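PDB 3HHL: RPA0582 from Rhodopseudomonas palustris, which is of unknown function but belongs to the DUF1330 family, whose members adopt a dimeric alpha-beta-barrel fold. Local coordinates for residues N29-R34 and H89-E94. Numbering follows the deposited sequence.
Sequences NLVRLR and HVFIAE
Asn29 sets its carboxamide nearly parallel to the Phe91 ring: the planes are 9° apart and Asn29 CG lies 3.3 Å from Phe91 CZ, which together identify a stack. It is an offset one, the amide lying past the CZ-CE2 rim with ND2 above and outside CE2. Of the Asn29 side chain, CB alone stands over the ring face, in a CH-pi contact 3.6 Å from the Phe91 ring centroid. The ring leans over its neighbour because CG of Phe91 sits between its own backbone N and carbonyl carbon (chi1 59°), a rotation that carries it across toward the 29-33 strand.

Beneath the stack, Asn29 and Phe91 form an antiparallel hydrogen-bonded pair; Asn29 N to Phe91 O is 2.7 Å and almost straight, at 176°. Val31 and His89 repeat this pairing, with Val31 N 2.9 Å from His89 O. On the same face, Leu33 CD1 approaches His89 NE2 obliquely at 3.9 Å, and Tyr51 of helix 47-64 packs against Val31, Leu33, His89 and Phe91. Leu30 and Val90, the non-hydrogen-bonded pair between, turn to the other face, where Leu30 CD2 meets Val90 CG1 at 3.6 Å.

An alanine in place of Phe91 would probably lose the stack and the CH-pi contact and open a gap beside Tyr51, leaving the amide held mainly by a weak bond from ND2 to Met27 O. These are the two central strands of an antiparallel four-stranded sheet, as expected of a dimeric alpha-beta-barrel, and the partner chain packs on His89, Val90 and Phe91. A polyethylene glycol, probably from the crystallisation liquor, lies by the Asn29 side chain and may mark a pocket. Chemically, backbone bonds fix the register while a buried polar amide stacks at an aromatic rim, its N-H given a weak partner in Met27 O.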
# COMPACT_ATOMS: atom_id res chain seq x y z
N ASN C 29 5.76 1.83 1.78
CA ASN C 29 6.55 0.66 2.19
C ASN C 29 5.60 -0.41 2.76
O ASN C 29 4.89 -0.15 3.75
CB ASN C 29 7.55 1.06 3.29
CG ASN C 29 8.78 1.79 2.78
OD1 ASN C 29 9.83 1.18 2.67
ND2 ASN C 29 8.67 3.10 2.52
N LEU C 30 5.60 -1.61 2.18
CA LEU C 30 4.93 -2.76 2.78
C LEU C 30 6.05 -3.72 3.21
O LEU C 30 6.78 -4.23 2.36
CB LEU C 30 3.98 -3.43 1.81
CG LEU C 30 3.03 -2.49 1.04
CD1 LEU C 30 2.28 -3.25 -0.00
CD2 LEU C 30 2.05 -1.68 1.94
N VAL C 31 6.22 -3.95 4.51
CA VAL C 31 7.36 -4.78 4.92
C VAL C 31 6.96 -6.01 5.72
O VAL C 31 6.23 -5.90 6.73
CB VAL C 31 8.37 -3.99 5.79
CG1 VAL C 31 9.58 -4.88 6.04
CG2 VAL C 31 8.74 -2.67 5.13
N ARG C 32 7.44 -7.17 5.30
CA ARG C 32 7.20 -8.39 6.03
C ARG C 32 8.51 -8.89 6.59
O ARG C 32 9.44 -9.16 5.85
CB ARG C 32 6.58 -9.44 5.12
CG ARG C 32 6.14 -10.70 5.87
CD ARG C 32 5.37 -11.64 4.95
NE ARG C 32 5.27 -12.99 5.48
CZ ARG C 32 4.34 -13.86 5.10
NH1 ARG C 32 3.41 -13.51 4.22
NH2 ARG C 32 4.33 -15.07 5.63
N LEU C 33 8.58 -9.01 7.92
CA LEU C 33 9.82 -9.34 8.59
C LEU C 33 10.03 -10.84 8.78
O LEU C 33 9.09 -11.61 8.98
CB LEU C 33 9.85 -8.65 9.95
CG LEU C 33 9.87 -7.11 9.97
CD1 LEU C 33 9.73 -6.62 11.39
CD2 LEU C 33 11.13 -6.59 9.31
N ARG C 34 11.30 -11.26 8.75
CA ARG C 34 11.66 -12.62 9.12
C ARG C 34 11.47 -12.83 10.61
O ARG C 34 11.74 -11.92 11.40
CB ARG C 34 13.13 -12.89 8.86
CG ARG C 34 13.51 -13.02 7.44
CD ARG C 34 15.00 -13.28 7.32
NE ARG C 34 15.41 -13.01 5.96
CZ ARG C 34 15.23 -13.84 4.94
NH1 ARG C 34 14.69 -15.05 5.15
NH2 ARG C 34 15.60 -13.47 3.71
N HIS C 89 5.07 -3.94 8.82
CA HIS C 89 5.17 -2.50 8.85
C HIS C 89 4.56 -1.94 7.58
O HIS C 89 4.82 -2.45 6.49
CB HIS C 89 6.62 -2.09 8.91
CG HIS C 89 7.27 -2.40 10.20
ND1 HIS C 89 6.61 -2.29 11.41
CD2 HIS C 89 8.52 -2.83 10.49
CE1 HIS C 89 7.43 -2.63 12.39
NE2 HIS C 89 8.59 -2.97 11.86
N VAL C 90 3.73 -0.91 7.72
CA VAL C 90 3.13 -0.27 6.58
C VAL C 90 3.17 1.23 6.82
O VAL C 90 2.58 1.71 7.75
CB VAL C 90 1.69 -0.76 6.34
CG1 VAL C 90 1.11 -0.13 5.10
CG2 VAL C 90 1.66 -2.23 6.19
N PHE C 91 3.88 1.96 5.96
CA PHE C 91 4.04 3.42 6.10
C PHE C 91 4.38 4.07 4.76
O PHE C 91 4.80 3.38 3.78
CB PHE C 91 5.15 3.80 7.11
CG PHE C 91 6.48 3.26 6.77
CD1 PHE C 91 6.80 1.96 7.08
CD2 PHE C 91 7.42 4.04 6.11
CE1 PHE C 91 8.09 1.44 6.75
CE2 PHE C 91 8.68 3.54 5.74
CZ PHE C 91 9.02 2.24 6.07
N ILE C 92 4.23 5.40 4.77
CA ILE C 92 4.60 6.25 3.65
C ILE C 92 5.63 7.23 4.13
O ILE C 92 5.39 7.94 5.12
CB ILE C 92 3.39 7.00 3.06
CG1 ILE C 92 2.35 5.99 2.48
CG2 ILE C 92 3.86 8.01 2.02
CD1 ILE C 92 0.95 6.65 2.15
N ALA C 93 6.76 7.28 3.43
CA ALA C 93 7.87 8.22 3.72
C ALA C 93 7.78 9.22 2.61
O ALA C 93 7.66 8.84 1.45
CB ALA C 93 9.24 7.48 3.72
N GLU C 94 7.83 10.50 2.93
CA GLU C 94 7.96 11.56 1.90
C GLU C 94 9.40 12.02 1.81
O GLU C 94 10.06 12.18 2.82
CB GLU C 94 7.08 12.74 2.30
CG GLU C 94 7.35 14.02 1.55
CD GLU C 94 6.23 15.05 1.67
OE1 GLU C 94 5.05 14.62 1.89
OE2 GLU C 94 6.52 16.28 1.54